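Local coordinates for endo-beta-1,4-glucanase (cellulase B) (Bacillus halodurans, PDB 4V2X), which hydrolyses xyloglucan and beta-1,3-1,4-glucans, as an endo-beta-1,4-glucanase with a catalytic module followed by an immunoglobulin-like module and a family 46 carbohydrate-binding module, at residues 273-279 with 292-297; 58-62 with 312-316. One frame throughout, in Å; residues are numbered along the deposited sequence.

Contact 1 of 2, residues 273-279 with 292-297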
ATOM      1  N   TYR A 273       0.413 -23.844  -4.284  1.00  9.92           N
ATOM      2  CA  TYR A 273       0.825 -24.601  -3.104  1.00 10.29           C
ATOM      3  C   TYR A 273       1.512 -25.904  -3.472  1.00 10.54           C
ATOM      4  O   TYR A 273       0.965 -26.716  -4.220  1.00 11.31           O
ATOM      5  CB  TYR A 273      -0.372 -24.890  -2.182  1.00 10.72           C
ATOM      6  CG  TYR A 273       0.071 -25.398  -0.830  1.00 10.87           C
ATOM      7  CD1 TYR A 273       0.667 -24.542   0.090  1.00 11.41           C
ATOM      8  CD2 TYR A 273      -0.059 -26.739  -0.490  1.00 11.54           C
ATOM      9  CE1 TYR A 273       1.105 -25.003   1.325  1.00 11.59           C
ATOM     10  CE2 TYR A 273       0.369 -27.205   0.736  1.00 11.73           C
ATOM     11  CZ  TYR A 273       0.951 -26.341   1.640  1.00 11.58           C
ATOM     12  OH  TYR A 273       1.393 -26.812   2.852  1.00 13.11           O
ATOM     13  N   TYR A 274       2.721 -26.085  -2.945  1.00 11.07           N
ATOM     14  CA  TYR A 274       3.547 -27.242  -3.280  1.00 12.03           C
ATOM     15  C   TYR A 274       4.011 -28.048  -2.052  1.00 11.41           C
ATOM     16  O   TYR A 274       4.897 -28.892  -2.152  1.00 12.43           O
ATOM     17  CB  TYR A 274       4.719 -26.798  -4.151  1.00 13.16           C
ATOM     18  CG  TYR A 274       4.283 -26.543  -5.575  1.00 15.15           C
ATOM     19  CD1 TYR A 274       4.212 -27.584  -6.490  1.00 17.17           C
ATOM     20  CD2 TYR A 274       3.932 -25.268  -6.005  1.00 16.62           C
ATOM     21  CE1 TYR A 274       3.804 -27.368  -7.796  1.00 17.56           C
ATOM     22  CE2 TYR A 274       3.523 -25.042  -7.310  1.00 16.00           C
ATOM     23  CZ  TYR A 274       3.470 -26.096  -8.200  1.00 18.08           C
ATOM     24  OH  TYR A 274       3.082 -25.905  -9.508  1.00 18.75           O
ATOM     25  N   GLY A 275       3.358 -27.820  -0.919  1.00 10.58           N
ATOM     26  CA  GLY A 275       3.579 -28.614   0.291  1.00 10.74           C
ATOM     27  C   GLY A 275       4.604 -28.005   1.225  1.00 10.78           C
ATOM     28  O   GLY A 275       5.439 -27.189   0.817  1.00 11.24           O
ATOM     29  N   PHE A 276       4.535 -28.408   2.492  1.00 10.83           N
ATOM     30  CA  PHE A 276       5.544 -28.055   3.490  1.00 11.52           C
ATOM     31  C   PHE A 276       6.911 -28.393   2.915  1.00 11.21           C
ATOM     32  O   PHE A 276       7.162 -29.524   2.487  1.00 10.65           O
ATOM     33  CB  PHE A 276       5.260 -28.817   4.782  1.00 11.71           C
ATOM     34  CG  PHE A 276       6.331 -28.692   5.837  1.00 12.52           C
ATOM     35  CD1 PHE A 276       6.636 -27.464   6.413  1.00 12.51           C
ATOM     36  CD2 PHE A 276       7.006 -29.823   6.290  1.00 12.84           C
ATOM     37  CE1 PHE A 276       7.604 -27.367   7.397  1.00 13.31           C
ATOM     38  CE2 PHE A 276       7.969 -29.726   7.277  1.00 12.92           C
ATOM     39  CZ  PHE A 276       8.271 -28.494   7.829  1.00 12.73           C
ATOM     40  N   TRP A 277       7.787 -27.398   2.858  1.00 11.16           N
ATOM     41  CA  TRP A 277       8.964 -27.508   2.002  1.00 11.60           C
ATOM     42  C   TRP A 277       9.814 -28.771   2.232  1.00 11.12           C
ATOM     43  O   TRP A 277      10.114 -29.493   1.278  1.00 11.29           O
ATOM     44  CB  TRP A 277       9.817 -26.229   2.049  1.00 12.86           C
ATOM     45  CG  TRP A 277      11.017 -26.363   1.215  1.00 13.25           C
ATOM     46  CD1 TRP A 277      11.085 -26.329  -0.158  1.00 14.07           C
ATOM     47  CD2 TRP A 277      12.343 -26.602   1.675  1.00 14.23           C
ATOM     48  NE1 TRP A 277      12.377 -26.538  -0.566  1.00 15.11           N
ATOM     49  CE2 TRP A 277      13.169 -26.705   0.538  1.00 14.82           C
ATOM     50  CE3 TRP A 277      12.916 -26.741   2.943  1.00 14.84           C
ATOM     51  CZ2 TRP A 277      14.543 -26.925   0.634  1.00 15.77           C
ATOM     52  CZ3 TRP A 277      14.273 -26.959   3.034  1.00 15.88           C
ATOM     53  CH2 TRP A 277      15.068 -27.056   1.890  1.00 16.16           C
ATOM     54  N   PRO A 278      10.193 -29.056   3.489  1.00 11.49           N
ATOM     55  CA  PRO A 278      11.061 -30.226   3.680  1.00 11.45           C
ATOM     56  C   PRO A 278      10.440 -31.552   3.254  1.00 11.15           C
ATOM     57  O   PRO A 278      11.144 -32.415   2.718  1.00 11.20           O
ATOM     58  CB  PRO A 278      11.336 -30.226   5.189  1.00 11.74           C
ATOM     59  CG  PRO A 278      11.122 -28.818   5.613  1.00 12.36           C
ATOM     60  CD  PRO A 278      10.043 -28.273   4.728  1.00 11.92           C
ATOM     61  N   PHE A 279       9.146 -31.722   3.512  1.00 10.53           N
ATOM     62  CA  PHE A 279       8.453 -32.917   3.052  1.00 10.28           C
ATOM     63  C   PHE A 279       8.392 -32.932   1.529  1.00 10.48           C
ATOM     64  O   PHE A 279       8.630 -33.961   0.897  1.00 10.06           O
ATOM     65  CB  PHE A 279       7.032 -32.992   3.619  1.00 10.55           C
ATOM     66  CG  PHE A 279       6.207 -34.089   3.018  1.00 10.29           C
ATOM     67  CD1 PHE A 279       6.492 -35.424   3.295  1.00 11.03           C
ATOM     68  CD2 PHE A 279       5.151 -33.802   2.160  1.00 10.48           C
ATOM     69  CE1 PHE A 279       5.740 -36.441   2.730  1.00 11.08           C
ATOM     70  CE2 PHE A 279       4.396 -34.818   1.594  1.00 10.30           C
ATOM     71  CZ  PHE A 279       4.692 -36.140   1.874  1.00 10.80           C
ATOM     72  N   ASN A 292       3.696 -31.416  10.713  1.00 12.38           N
ATOM     73  CA  ASN A 292       4.121 -30.167  10.102  1.00 12.79           C
ATOM     74  C   ASN A 292       3.476 -29.934   8.733  1.00 11.77           C
ATOM     75  O   ASN A 292       3.020 -28.823   8.452  1.00 12.62           O
ATOM     76  CB  ASN A 292       5.639 -30.084  10.021  1.00 12.95           C
ATOM     77  CG  ASN A 292       6.261 -29.770  11.361  1.00 14.45           C
ATOM     78  OD1 ASN A 292       6.323 -28.611  11.760  1.00 15.94           O
ATOM     79  ND2 ASN A 292       6.686 -30.796  12.081  1.00 14.24           N
ATOM     80  N   SER A 293       3.414 -30.968   7.900  1.00 12.02           N
ATOM     81  CA  SER A 293       2.778 -30.836   6.583  1.00 11.40           C
ATOM     82  C   SER A 293       1.266 -30.647   6.720  1.00 11.91           C
ATOM     83  O   SER A 293       0.669 -29.870   5.990  1.00 12.32           O
ATOM     84  CB  SER A 293       3.082 -32.044   5.704  1.00 12.22           C
ATOM     85  OG  SER A 293       4.450 -32.063   5.327  1.00 12.16           O
ATOM     86  N   LYS A 294       0.660 -31.343   7.678  1.00 11.61           N
ATOM     87  CA  LYS A 294      -0.778 -31.230   7.909  1.00 12.46           C
ATOM     88  C   LYS A 294      -1.132 -29.841   8.422  1.00 13.63           C
ATOM     89  O   LYS A 294      -2.066 -29.206   7.928  1.00 14.37           O
ATOM     90  CB  LYS A 294      -1.251 -32.288   8.907  1.00 13.32           C
ATOM     91  CG  LYS A 294      -1.276 -33.694   8.333  1.00 14.50           C
ATOM     92  CD  LYS A 294      -1.530 -34.743   9.399  1.00 17.22           C
ATOM     93  CE  LYS A 294      -1.475 -36.138   8.806  1.00 19.83           C
ATOM     94  NZ  LYS A 294      -1.467 -37.175   9.873  1.00 22.75           N
ATOM     95  N   GLN A 295      -0.374 -29.362   9.405  1.00 13.54           N
ATOM     96  CA  GLN A 295      -0.658 -28.058   9.997  1.00 15.62           C
ATOM     97  C   GLN A 295      -0.414 -26.913   9.035  1.00 14.26           C
ATOM     98  O   GLN A 295      -1.130 -25.906   9.085  1.00 13.75           O
ATOM     99  CB  GLN A 295       0.141 -27.847  11.289  1.00 18.72           C
ATOM    100  CG  GLN A 295      -0.416 -28.639  12.459  1.00 23.04           C
ATOM    101  CD  GLN A 295      -1.896 -28.365  12.695  1.00 27.86           C
ATOM    102  OE1 GLN A 295      -2.335 -27.212  12.686  1.00 33.06           O
ATOM    103  NE2 GLN A 295      -2.675 -29.427  12.889  1.00 34.00           N
ATOM    104  N   GLU A 296       0.582 -27.039   8.160  1.00 13.23           N
ATOM    105  CA  GLU A 296       0.804 -25.976   7.185  1.00 13.35           C
ATOM    106  C   GLU A 296      -0.413 -25.809   6.275  1.00 12.62           C
ATOM    107  O   GLU A 296      -0.817 -24.684   5.974  1.00 12.35           O
ATOM    108  CB  GLU A 296       2.056 -26.193   6.339  1.00 13.16           C
ATOM    109  CG  GLU A 296       2.366 -24.958   5.504  1.00 13.68           C
ATOM    110  CD  GLU A 296       3.614 -25.078   4.667  1.00 13.64           C
ATOM    111  OE1 GLU A 296       3.499 -25.519   3.504  1.00 14.28           O
ATOM    112  OE2 GLU A 296       4.702 -24.697   5.154  1.00 14.45           O
ATOM    113  N   ILE A 297      -0.972 -26.928   5.825  1.00 13.03           N
ATOM    114  CA  ILE A 297      -2.163 -26.915   4.976  1.00 12.00           C
ATOM    115  C   ILE A 297      -3.345 -26.267   5.693  1.00 13.05           C
ATOM    116  O   ILE A 297      -4.006 -25.381   5.146  1.00 12.04           O
ATOM    117  CB  ILE A 297      -2.526 -28.347   4.513  1.00 12.29           C
ATOM    118  CG1 ILE A 297      -1.534 -28.800   3.440  1.00 11.94           C
ATOM    119  CG2 ILE A 297      -3.948 -28.419   3.966  1.00 12.37           C
ATOM    120  CD1 ILE A 297      -1.527 -30.301   3.210  1.00 12.42           C
TER
HETATM  121  O   HOH W   1       1.914 -29.430   3.508  1.00 13.97           O
HETATM  122  O   HOH W   2       4.696 -24.296   1.283  1.00 22.89           O
HETATM  123  O   HOH W   3       7.057 -24.774   3.727  1.00 17.17           O

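Contact 2 of 2, residues 58-62 with 312-316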
ATOM      1  N   ILE A  58     -19.793 -14.869  -9.505  1.00 21.09           N
ATOM      2  CA  ILE A  58     -18.377 -15.247  -9.535  1.00 19.99           C
ATOM      3  C   ILE A  58     -18.079 -16.476  -8.664  1.00 20.19           C
ATOM      4  O   ILE A  58     -17.217 -17.288  -9.012  1.00 19.72           O
ATOM      5  CB  ILE A  58     -17.450 -14.058  -9.169  1.00 19.73           C
ATOM      6  CG1 ILE A  58     -16.002 -14.332  -9.602  1.00 19.45           C
ATOM      7  CG2 ILE A  58     -17.506 -13.745  -7.681  1.00 19.84           C
ATOM      8  CD1 ILE A  58     -15.797 -14.455 -11.099  1.00 18.82           C
ATOM      9  N   GLN A  59     -18.796 -16.623  -7.553  1.00 21.30           N
ATOM     10  CA  GLN A  59     -18.621 -17.795  -6.685  1.00 22.89           C
ATOM     11  C   GLN A  59     -19.047 -19.090  -7.387  1.00 22.35           C
ATOM     12  O   GLN A  59     -18.315 -20.079  -7.364  1.00 21.13           O
ATOM     13  CB  GLN A  59     -19.384 -17.619  -5.373  1.00 24.18           C
ATOM     14  CG  GLN A  59     -18.786 -16.564  -4.453  1.00 27.49           C
ATOM     15  CD  GLN A  59     -19.658 -16.287  -3.241  1.00 30.44           C
ATOM     16  OE1 GLN A  59     -20.850 -15.992  -3.373  1.00 37.63           O
ATOM     17  NE2 GLN A  59     -19.073 -16.383  -2.054  1.00 29.37           N
ATOM     18  N   SER A  60     -20.220 -19.075  -8.020  1.00 22.12           N
ATOM     19  CA  SER A  60     -20.700 -20.227  -8.802  1.00 21.97           C
ATOM     20  C   SER A  60     -19.756 -20.572  -9.948  1.00 19.31           C
ATOM     21  O   SER A  60     -19.502 -21.743 -10.232  1.00 19.19           O
ATOM     22  CB  SER A  60     -22.091 -19.946  -9.376  1.00 24.73           C
ATOM     23  OG  SER A  60     -23.014 -19.679  -8.339  1.00 28.76           O
ATOM     24  N   TYR A  61     -19.250 -19.539 -10.608  1.00 18.71           N
ATOM     25  CA  TYR A  61     -18.309 -19.685 -11.712  1.00 18.71           C
ATOM     26  C   TYR A  61     -17.087 -20.482 -11.254  1.00 18.40           C
ATOM     27  O   TYR A  61     -16.729 -21.486 -11.857  1.00 18.00           O
ATOM     28  CB  TYR A  61     -17.902 -18.291 -12.187  1.00 18.79           C
ATOM     29  CG  TYR A  61     -16.940 -18.208 -13.350  1.00 18.74           C
ATOM     30  CD1 TYR A  61     -15.568 -18.343 -13.156  1.00 18.14           C
ATOM     31  CD2 TYR A  61     -17.393 -17.924 -14.637  1.00 18.45           C
ATOM     32  CE1 TYR A  61     -14.685 -18.241 -14.212  1.00 17.98           C
ATOM     33  CE2 TYR A  61     -16.513 -17.811 -15.697  1.00 18.41           C
ATOM     34  CZ  TYR A  61     -15.156 -17.972 -15.479  1.00 18.54           C
ATOM     35  OH  TYR A  61     -14.269 -17.841 -16.524  1.00 17.31           O
ATOM     36  N   VAL A  62     -16.478 -20.044 -10.159  1.00 18.46           N
ATOM     37  CA  VAL A  62     -15.285 -20.716  -9.637  1.00 17.90           C
ATOM     38  C   VAL A  62     -15.610 -22.144  -9.179  1.00 17.79           C
ATOM     39  O   VAL A  62     -14.859 -23.070  -9.469  1.00 16.41           O
ATOM     40  CB  VAL A  62     -14.605 -19.878  -8.531  1.00 17.65           C
ATOM     41  CG1 VAL A  62     -13.524 -20.681  -7.817  1.00 16.91           C
ATOM     42  CG2 VAL A  62     -14.003 -18.620  -9.145  1.00 17.85           C
ATOM     43  N   GLY A 312     -16.531 -13.481   0.335  1.00 17.99           N
ATOM     44  CA  GLY A 312     -17.160 -13.493  -0.976  1.00 18.45           C
ATOM     45  C   GLY A 312     -16.220 -13.396  -2.160  1.00 18.70           C
ATOM     46  O   GLY A 312     -16.676 -13.282  -3.294  1.00 18.42           O
ATOM     47  N   ILE A 313     -14.913 -13.446  -1.921  1.00 17.20           N
ATOM     48  CA  ILE A 313     -13.957 -13.456  -3.020  1.00 17.36           C
ATOM     49  C   ILE A 313     -13.510 -14.903  -3.225  1.00 16.48           C
ATOM     50  O   ILE A 313     -12.868 -15.466  -2.349  1.00 16.58           O
ATOM     51  CB  ILE A 313     -12.727 -12.582  -2.722  1.00 17.63           C
ATOM     52  CG1 ILE A 313     -13.150 -11.131  -2.441  1.00 19.28           C
ATOM     53  CG2 ILE A 313     -11.750 -12.654  -3.884  1.00 16.59           C
ATOM     54  CD1 ILE A 313     -12.096 -10.314  -1.730  1.00 20.70           C
ATOM     55  N   PRO A 314     -13.870 -15.512  -4.366  1.00 15.87           N
ATOM     56  CA  PRO A 314     -13.481 -16.906  -4.585  1.00 15.50           C
ATOM     57  C   PRO A 314     -11.984 -17.049  -4.837  1.00 14.48           C
ATOM     58  O   PRO A 314     -11.315 -16.090  -5.242  1.00 13.56           O
ATOM     59  CB  PRO A 314     -14.283 -17.313  -5.818  1.00 15.83           C
ATOM     60  CG  PRO A 314     -14.522 -16.042  -6.555  1.00 17.12           C
ATOM     61  CD  PRO A 314     -14.567 -14.942  -5.536  1.00 16.44           C
ATOM     62  N   VAL A 315     -11.483 -18.252  -4.582  1.00 14.45           N
ATOM     63  CA  VAL A 315     -10.064 -18.556  -4.700  1.00 13.65           C
ATOM     64  C   VAL A 315      -9.856 -19.752  -5.612  1.00 13.28           C
ATOM     65  O   VAL A 315     -10.513 -20.792  -5.444  1.00 13.51           O
ATOM     66  CB  VAL A 315      -9.441 -18.870  -3.322  1.00 13.36           C
ATOM     67  CG1 VAL A 315      -7.983 -19.303  -3.462  1.00 13.45           C
ATOM     68  CG2 VAL A 315      -9.555 -17.654  -2.417  1.00 13.69           C
ATOM     69  N   VAL A 316      -8.943 -19.589  -6.574  1.00 12.36           N
ATOM     70  CA  VAL A 316      -8.449 -20.699  -7.362  1.00 12.32           C
ATOM     71  C   VAL A 316      -7.014 -20.976  -6.926  1.00 12.25           C
ATOM     72  O   VAL A 316      -6.159 -20.086  -6.954  1.00 12.00           O
ATOM     73  CB  VAL A 316      -8.503 -20.419  -8.876  1.00 12.88           C
ATOM     74  CG1 VAL A 316      -7.766 -21.508  -9.650  1.00 13.28           C
ATOM     75  CG2 VAL A 316      -9.949 -20.334  -9.350  1.00 13.00           C
TER

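Contact 1 of 2, residues 273-279 with 292-297
Tyr273 donates its phenol hydrogen to Glu296, OH to OE1 at 2.6 Å; the carboxylate accepts it with the OE1 anti lone pair, away from its other oxygen. The carboxylate stands steeply to the ring, their planes 79° apart, and OE1 meets the ring at its edge. Ile297 CG1 approaches Tyr273 CE2 to 3.7 Å, so one tyrosine supplies both apolar surface and a polar end; a phenylalanine here would probably leave Glu296 OE1 without this donor and a bridging water without one of its acceptors. That water also binds Phe276 N and Ser293 O. Packing is tight around Ser293, small enough for OG to nestle 3.2 Å from Phe279 CB and 3.4 Å from Phe276 CB.

Here the loop leaving strand 267-273 of the (beta/alpha)8 barrel turns back onto helix 291-309. Gly275, with phi 94°, suits the turn because a CB would strike the preceding carbonyl.

Asn292 and Glu296 form the more open, partly exposed side. Asn292 CB makes a CH-pi contact 3.9 Å from the Phe276 ring centroid, opposite Pro278 CD, while its ND2 bonds to Glu290. Extended beyond CG, Glu296 reaches two further waters: one joins OE1 to Gly275 O, the other OE2 to Trp277 N, 2.9 Å from that water.

Contact 2 of 2, residues 58-62 with 312-316
This is an apolar, buried helix-to-loop contact at the N-terminal end of the strands of the (beta/alpha)8 barrel, where helix 58-64, just ahead of the first strand, packs on the loop that leads into the seventh, 315-320, and on its first residues. No hydrogen bond crosses it. Pro314 is the hub: its rigid ring presents carbon to the helix, and Ile58 and Val62, one turn apart, close on it together. Ile58 directs CG1 anti to the backbone N (chi1 -163°), which turns both branches to the ring: CG1 stands 3.8 Å from Pro314 CG, and CG2 lies at the same distance from Pro314 CD. Val62 CG2 comes within 3.6 Å of Pro314 CB. Branched aliphatic residues suit this place: Ile58 lays two branches on the proline, whereas Val62 divides its methyls between the proline and Val316. Ile268, in the adjacent strand 267-273, also packs against Ile58, Val62 and Val316, so the helix packs against residues at the N-terminal ends of two neighbouring strands.

At the partly exposed margin Gln59 stretches its extended chain across the turn and brings NE2 to 3.6 Å from Gly312 CA. Gly312 is the C-prime residue of the Schellman motif that ends the preceding helix, and its positive phi of 90° is one that glycine takes readily. Deeper in, the other Val62 methyl, CG1, rests 3.9 Å from Val316 CG2.

In the fold
Both contacts belong to the (beta/alpha)8 barrel of the catalytic module, at opposite ends of neighbouring strands. Contact 1 begins where strand 267-273 finishes, and contact 2 involves the start of strand 315-320; helix 291-309, which carries half of contact 1, runs back between them and completes a beta-alpha-beta unit. Their centres lie 24 Å apart and their nearest atoms about 8 Å, so they do not touch. Along the chain contact 1 is nested within the 249 residues that contact 2 brackets. Contact 1 packs the loop after the sixth strand on the following helix at the C-terminal side of the strands, where (beta/alpha)8 enzymes carry their active sites, whereas contact 2 sets helix 58-64 against the entry to the seventh.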